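Local coordinates for protein 70 kDa peptidylprolyl isomerase, putative (Plasmodium falciparum, PDB 2FBN) that belongs to the FK506-binding peptidylprolyl isomerases and, through its C-terminal tetratricopeptide repeat domain, probably binds the C-terminal pentapeptide of Hsp90, at residues N99-I108 and K127-F137. Sequence-based numbering, arbitrary orientation.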
ATOM      1  N   ASN A  99      -3.596  -6.916 -12.409  1.00 17.46           N
ATOM      2  CA  ASN A  99      -3.508  -8.191 -13.165  1.00 17.70           C
ATOM      3  C   ASN A  99      -3.398  -7.968 -14.673  1.00 19.10           C
ATOM      4  O   ASN A  99      -2.563  -8.581 -15.345  1.00 18.67           O
ATOM      5  CB  ASN A  99      -4.663  -9.117 -12.818  1.00 18.27           C
ATOM      6  CG  ASN A  99      -4.424  -9.873 -11.508  1.00 17.82           C
ATOM      7  OD1 ASN A  99      -3.269 -10.054 -11.084  1.00 18.59           O
ATOM      8  ND2 ASN A  99      -5.501 -10.363 -10.900  1.00 19.12           N
ATOM      9  N   LYS A 100      -4.210  -7.057 -15.186  1.00 19.28           N
ATOM     10  CA  LYS A 100      -4.138  -6.664 -16.595  1.00 20.98           C
ATOM     11  C   LYS A 100      -2.757  -6.120 -16.969  1.00 21.16           C
ATOM     12  O   LYS A 100      -2.188  -6.503 -18.002  1.00 21.60           O
ATOM     13  CB  LYS A 100      -5.219  -5.639 -16.912  1.00 20.88           C
ATOM     14  CG  LYS A 100      -6.598  -6.250 -17.070  1.00 20.64           C
ATOM     15  CD  LYS A 100      -7.716  -5.201 -17.163  1.00 23.19           C
ATOM     16  CE  LYS A 100      -8.995  -5.846 -17.710  1.00 27.34           C
ATOM     17  NZ  LYS A 100      -8.854  -6.188 -19.182  1.00 27.40           N
ATOM     18  N   ASN A 101      -2.198  -5.252 -16.122  1.00 20.82           N
ATOM     19  CA  ASN A 101      -0.867  -4.676 -16.359  1.00 21.47           C
ATOM     20  C   ASN A 101       0.292  -5.617 -15.987  1.00 21.19           C
ATOM     21  O   ASN A 101       1.465  -5.252 -16.117  1.00 22.10           O
ATOM     22  CB  ASN A 101      -0.725  -3.339 -15.610  1.00 21.56           C
ATOM     23  CG  ASN A 101      -1.374  -2.174 -16.352  1.00 23.71           C
ATOM     24  OD1 ASN A 101      -1.966  -2.348 -17.420  1.00 25.18           O
ATOM     25  ND2 ASN A 101      -1.254  -0.972 -15.779  1.00 24.48           N
ATOM     26  N   LYS A 102      -0.055  -6.824 -15.513  1.00 20.90           N
ATOM     27  CA  LYS A 102       0.901  -7.828 -15.034  1.00 20.92           C
ATOM     28  C   LYS A 102       1.800  -7.336 -13.902  1.00 20.69           C
ATOM     29  O   LYS A 102       2.983  -7.724 -13.808  1.00 21.49           O
ATOM     30  CB  LYS A 102       1.745  -8.385 -16.194  1.00 21.03           C
ATOM     31  CG  LYS A 102       0.920  -8.835 -17.382  1.00 22.38           C
ATOM     32  CD  LYS A 102       1.791  -9.611 -18.349  1.00 27.16           C
ATOM     33  CE  LYS A 102       1.169  -9.570 -19.707  1.00 29.63           C
ATOM     34  NZ  LYS A 102       1.577  -8.301 -20.373  1.00 33.74           N
ATOM     35  N   ASP A 103       1.255  -6.469 -13.052  1.00 19.28           N
ATOM     36  CA  ASP A 103       1.984  -6.040 -11.856  1.00 19.87           C
ATOM     37  C   ASP A 103       1.425  -6.826 -10.669  1.00 18.20           C
ATOM     38  O   ASP A 103       0.529  -6.380  -9.924  1.00 18.37           O
ATOM     39  CB  ASP A 103       1.905  -4.522 -11.662  1.00 19.94           C
ATOM     40  CG  ASP A 103       2.789  -4.037 -10.534  1.00 22.92           C
ATOM     41  OD1 ASP A 103       3.007  -4.817  -9.589  1.00 23.24           O
ATOM     42  OD2 ASP A 103       3.267  -2.871 -10.593  1.00 26.75           O
ATOM     43  N   TYR A 104       1.934  -8.038 -10.508  1.00 18.12           N
ATOM     44  CA  TYR A 104       1.285  -8.973  -9.618  1.00 17.10           C
ATOM     45  C   TYR A 104       1.394  -8.623  -8.121  1.00 17.58           C
ATOM     46  O   TYR A 104       0.426  -8.794  -7.390  1.00 17.62           O
ATOM     47  CB  TYR A 104       1.709 -10.425  -9.950  1.00 18.02           C
ATOM     48  CG  TYR A 104       1.313 -10.773 -11.378  1.00 17.19           C
ATOM     49  CD1 TYR A 104      -0.039 -10.704 -11.793  1.00 18.54           C
ATOM     50  CD2 TYR A 104       2.282 -11.088 -12.327  1.00 20.81           C
ATOM     51  CE1 TYR A 104      -0.407 -10.993 -13.125  1.00 18.92           C
ATOM     52  CE2 TYR A 104       1.931 -11.370 -13.650  1.00 19.96           C
ATOM     53  CZ  TYR A 104       0.595 -11.335 -14.035  1.00 21.24           C
ATOM     54  OH  TYR A 104       0.266 -11.616 -15.351  1.00 21.59           O
ATOM     55  N   PRO A 105       2.540  -8.098  -7.674  1.00 17.44           N
ATOM     56  CA  PRO A 105       2.594  -7.678  -6.250  1.00 17.62           C
ATOM     57  C   PRO A 105       1.517  -6.656  -5.878  1.00 16.66           C
ATOM     58  O   PRO A 105       0.921  -6.726  -4.805  1.00 17.06           O
ATOM     59  CB  PRO A 105       3.989  -7.040  -6.144  1.00 16.85           C
ATOM     60  CG  PRO A 105       4.798  -7.835  -7.118  1.00 19.75           C
ATOM     61  CD  PRO A 105       3.855  -7.914  -8.323  1.00 18.79           C
ATOM     62  N   LYS A 106       1.276  -5.692  -6.763  1.00 16.43           N
ATOM     63  CA  LYS A 106       0.242  -4.686  -6.487  1.00 16.72           C
ATOM     64  C   LYS A 106      -1.153  -5.318  -6.507  1.00 16.33           C
ATOM     65  O   LYS A 106      -1.998  -4.990  -5.706  1.00 16.15           O
ATOM     66  CB  LYS A 106       0.382  -3.530  -7.477  1.00 16.73           C
ATOM     67  CG  LYS A 106       1.714  -2.805  -7.319  1.00 17.98           C
ATOM     68  CD  LYS A 106       1.766  -1.506  -8.088  1.00 20.63           C
ATOM     69  CE  LYS A 106       3.101  -0.806  -7.867  1.00 22.21           C
ATOM     70  NZ  LYS A 106       4.234  -1.596  -8.435  1.00 23.06           N
ATOM     71  N   ALA A 107      -1.401  -6.251  -7.431  1.00 16.87           N
ATOM     72  CA  ALA A 107      -2.680  -6.965  -7.431  1.00 15.20           C
ATOM     73  C   ALA A 107      -2.859  -7.784  -6.149  1.00 15.41           C
ATOM     74  O   ALA A 107      -3.930  -7.794  -5.559  1.00 15.98           O
ATOM     75  CB  ALA A 107      -2.807  -7.874  -8.687  1.00 15.36           C
ATOM     76  N   ILE A 108      -1.795  -8.451  -5.698  1.00 15.33           N
ATOM     77  CA  ILE A 108      -1.863  -9.183  -4.440  1.00 15.51           C
ATOM     78  C   ILE A 108      -2.271  -8.240  -3.311  1.00 16.12           C
ATOM     79  O   ILE A 108      -3.161  -8.558  -2.521  1.00 16.46           O
ATOM     80  CB  ILE A 108      -0.507  -9.859  -4.124  1.00 15.37           C
ATOM     81  CG1 ILE A 108      -0.269 -10.994  -5.117  1.00 15.03           C
ATOM     82  CG2 ILE A 108      -0.479 -10.324  -2.665  1.00 15.45           C
ATOM     83  CD1 ILE A 108       1.144 -11.602  -5.075  1.00 15.06           C
ATOM     84  N   LYS A 127      -9.026 -12.989  -7.859  1.00 18.58           N
ATOM     85  CA  LYS A 127      -7.987 -12.067  -8.326  1.00 18.25           C
ATOM     86  C   LYS A 127      -6.676 -12.259  -7.549  1.00 18.27           C
ATOM     87  O   LYS A 127      -5.588 -12.198  -8.124  1.00 17.81           O
ATOM     88  CB  LYS A 127      -8.485 -10.626  -8.227  1.00 19.07           C
ATOM     89  CG  LYS A 127      -9.686 -10.379  -9.143  1.00 19.71           C
ATOM     90  CD  LYS A 127     -10.361  -9.036  -8.844  1.00 23.18           C
ATOM     91  CE  LYS A 127     -11.693  -8.891  -9.610  1.00 23.50           C
ATOM     92  NZ  LYS A 127     -11.546  -9.139 -11.078  1.00 26.24           N
ATOM     93  N   LEU A 128      -6.787 -12.507  -6.248  1.00 17.45           N
ATOM     94  CA  LEU A 128      -5.620 -12.866  -5.434  1.00 16.98           C
ATOM     95  C   LEU A 128      -4.971 -14.165  -5.933  1.00 16.61           C
ATOM     96  O   LEU A 128      -3.745 -14.270  -6.049  1.00 16.07           O
ATOM     97  CB  LEU A 128      -6.016 -13.000  -3.961  1.00 17.05           C
ATOM     98  CG  LEU A 128      -4.903 -13.467  -3.015  1.00 18.35           C
ATOM     99  CD1 LEU A 128      -3.695 -12.535  -3.047  1.00 21.04           C
ATOM    100  CD2 LEU A 128      -5.501 -13.527  -1.621  1.00 18.51           C
ATOM    101  N   GLY A 129      -5.797 -15.165  -6.239  1.00 16.17           N
ATOM    102  CA  GLY A 129      -5.270 -16.406  -6.785  1.00 16.84           C
ATOM    103  C   GLY A 129      -4.527 -16.212  -8.090  1.00 16.36           C
ATOM    104  O   GLY A 129      -3.418 -16.718  -8.273  1.00 16.40           O
ATOM    105  N   VAL A 130      -5.125 -15.462  -9.017  1.00 17.36           N
ATOM    106  CA  VAL A 130      -4.466 -15.193 -10.303  1.00 17.74           C
ATOM    107  C   VAL A 130      -3.109 -14.503 -10.102  1.00 16.68           C
ATOM    108  O   VAL A 130      -2.107 -14.918 -10.650  1.00 16.52           O
ATOM    109  CB  VAL A 130      -5.366 -14.337 -11.203  1.00 18.09           C
ATOM    110  CG1 VAL A 130      -4.600 -13.832 -12.431  1.00 20.14           C
ATOM    111  CG2 VAL A 130      -6.603 -15.149 -11.612  1.00 18.70           C
ATOM    112  N   ALA A 131      -3.082 -13.483  -9.251  1.00 16.98           N
ATOM    113  CA  ALA A 131      -1.870 -12.691  -9.066  1.00 17.25           C
ATOM    114  C   ALA A 131      -0.775 -13.521  -8.371  1.00 17.23           C
ATOM    115  O   ALA A 131       0.395 -13.492  -8.778  1.00 17.79           O
ATOM    116  CB  ALA A 131      -2.197 -11.463  -8.270  1.00 16.52           C
ATOM    117  N   ASN A 132      -1.177 -14.263  -7.349  1.00 17.57           N
ATOM    118  CA  ASN A 132      -0.275 -15.223  -6.682  1.00 17.76           C
ATOM    119  C   ASN A 132       0.310 -16.210  -7.689  1.00 17.83           C
ATOM    120  O   ASN A 132       1.521 -16.466  -7.719  1.00 17.69           O
ATOM    121  CB  ASN A 132      -0.993 -15.964  -5.557  1.00 17.98           C
ATOM    122  CG  ASN A 132      -0.979 -15.200  -4.231  1.00 18.60           C
ATOM    123  OD1 ASN A 132      -0.065 -14.405  -3.969  1.00 18.64           O
ATOM    124  ND2 ASN A 132      -1.989 -15.446  -3.386  1.00 19.00           N
ATOM    125  N   MET A 133      -0.569 -16.757  -8.523  1.00 17.58           N
ATOM    126  CA  MET A 133      -0.148 -17.782  -9.476  1.00 18.95           C
ATOM    127  C   MET A 133       0.917 -17.251 -10.433  1.00 18.37           C
ATOM    128  O   MET A 133       1.986 -17.863 -10.587  1.00 19.37           O
ATOM    129  CB  MET A 133      -1.352 -18.291 -10.267  1.00 18.25           C
ATOM    130  CG  MET A 133      -0.976 -19.165 -11.437  1.00 18.70           C
ATOM    131  SD  MET A 133      -2.466 -19.786 -12.233  1.00 20.71           S
ATOM    132  CE  MET A 133      -3.182 -18.284 -12.897  1.00 23.20           C
ATOM    133  N   TYR A 134       0.636 -16.116 -11.071  1.00 18.21           N
ATOM    134  CA  TYR A 134       1.556 -15.579 -12.065  1.00 18.82           C
ATOM    135  C   TYR A 134       2.844 -15.056 -11.440  1.00 18.65           C
ATOM    136  O   TYR A 134       3.881 -15.052 -12.108  1.00 19.87           O
ATOM    137  CB  TYR A 134       0.892 -14.498 -12.903  1.00 18.55           C
ATOM    138  CG  TYR A 134      -0.064 -15.070 -13.925  1.00 19.44           C
ATOM    139  CD1 TYR A 134       0.396 -15.952 -14.918  1.00 21.73           C
ATOM    140  CD2 TYR A 134      -1.416 -14.737 -13.903  1.00 18.60           C
ATOM    141  CE1 TYR A 134      -0.465 -16.475 -15.882  1.00 21.58           C
ATOM    142  CE2 TYR A 134      -2.293 -15.260 -14.868  1.00 18.79           C
ATOM    143  CZ  TYR A 134      -1.807 -16.127 -15.841  1.00 20.69           C
ATOM    144  OH  TYR A 134      -2.669 -16.644 -16.783  1.00 21.62           O
ATOM    145  N   PHE A 135       2.794 -14.657 -10.172  1.00 18.20           N
ATOM    146  CA  PHE A 135       4.021 -14.186  -9.509  1.00 19.15           C
ATOM    147  C   PHE A 135       4.872 -15.348  -8.991  1.00 20.09           C
ATOM    148  O   PHE A 135       6.055 -15.171  -8.689  1.00 20.75           O
ATOM    149  CB  PHE A 135       3.714 -13.217  -8.356  1.00 19.09           C
ATOM    150  CG  PHE A 135       4.923 -12.418  -7.901  1.00 20.11           C
ATOM    151  CD1 PHE A 135       5.505 -11.475  -8.741  1.00 21.56           C
ATOM    152  CD2 PHE A 135       5.472 -12.618  -6.625  1.00 21.81           C
ATOM    153  CE1 PHE A 135       6.638 -10.722  -8.307  1.00 21.22           C
ATOM    154  CE2 PHE A 135       6.579 -11.857  -6.181  1.00 22.39           C
ATOM    155  CZ  PHE A 135       7.161 -10.917  -7.037  1.00 20.18           C
ATOM    156  N   GLY A 136       4.270 -16.528  -8.888  1.00 19.78           N
ATOM    157  CA  GLY A 136       5.002 -17.701  -8.431  1.00 20.93           C
ATOM    158  C   GLY A 136       4.667 -18.195  -7.040  1.00 20.94           C
ATOM    159  O   GLY A 136       5.283 -19.160  -6.558  1.00 21.45           O
ATOM    160  N   PHE A 137       3.673 -17.580  -6.394  1.00 20.20           N
ATOM    161  CA  PHE A 137       3.158 -18.073  -5.130  1.00 20.06           C
ATOM    162  C   PHE A 137       2.145 -19.181  -5.409  1.00 19.87           C
ATOM    163  O   PHE A 137       0.939 -19.034  -5.174  1.00 19.66           O
ATOM    164  CB  PHE A 137       2.540 -16.941  -4.304  1.00 19.95           C
ATOM    165  CG  PHE A 137       3.560 -15.992  -3.720  1.00 20.95           C
ATOM    166  CD1 PHE A 137       4.485 -16.444  -2.772  1.00 20.26           C
ATOM    167  CD2 PHE A 137       3.581 -14.664  -4.106  1.00 21.23           C
ATOM    168  CE1 PHE A 137       5.440 -15.556  -2.203  1.00 20.75           C
ATOM    169  CE2 PHE A 137       4.529 -13.755  -3.547  1.00 21.61           C
ATOM    170  CZ  PHE A 137       5.460 -14.220  -2.602  1.00 20.59           C
TER
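Y104, I108 and A131 carry a helix-to-helix contact of the tetratricopeptide repeat (TPR) superhelix, where the end of helix 77-100 and the start of helix 104-117 pack against helix 122-135. Segments 104-108 and 127-135 run nearly antiparallel at 150°, their axes 8.5 Å apart. A131 is a knob in a hole formed by N99, Y104, A107 and I108, its CB 3.7 Å from A107 CB. The short side chain is consistent with the close backbones, the CA atoms of Y104 and A131 being 4.9 Å apart. Y134 CB sits over one face of the Y104 ring in a CH-pi contact, 3.5 Å from the ring centroid; K102 CA covers the opposite face. The two tyrosine rings are slid apart and barely overlap. F135 has CG anti to its backbone N (chi1 -164°), which places its ring against P105, whose CG rests over the face, 4.0 Å from the ring centroid. I108 CD1 meets N132 OD1 and F137 CD2, the side chains crossing at about a right angle, while CG2 meets L128 CD1. N132 OD1 also accepts a hydrogen bond from H70 of the second subunit. N99 ND2 gives a weak but nearly straight hydrogen bond to K127 O, 3.3 Å away.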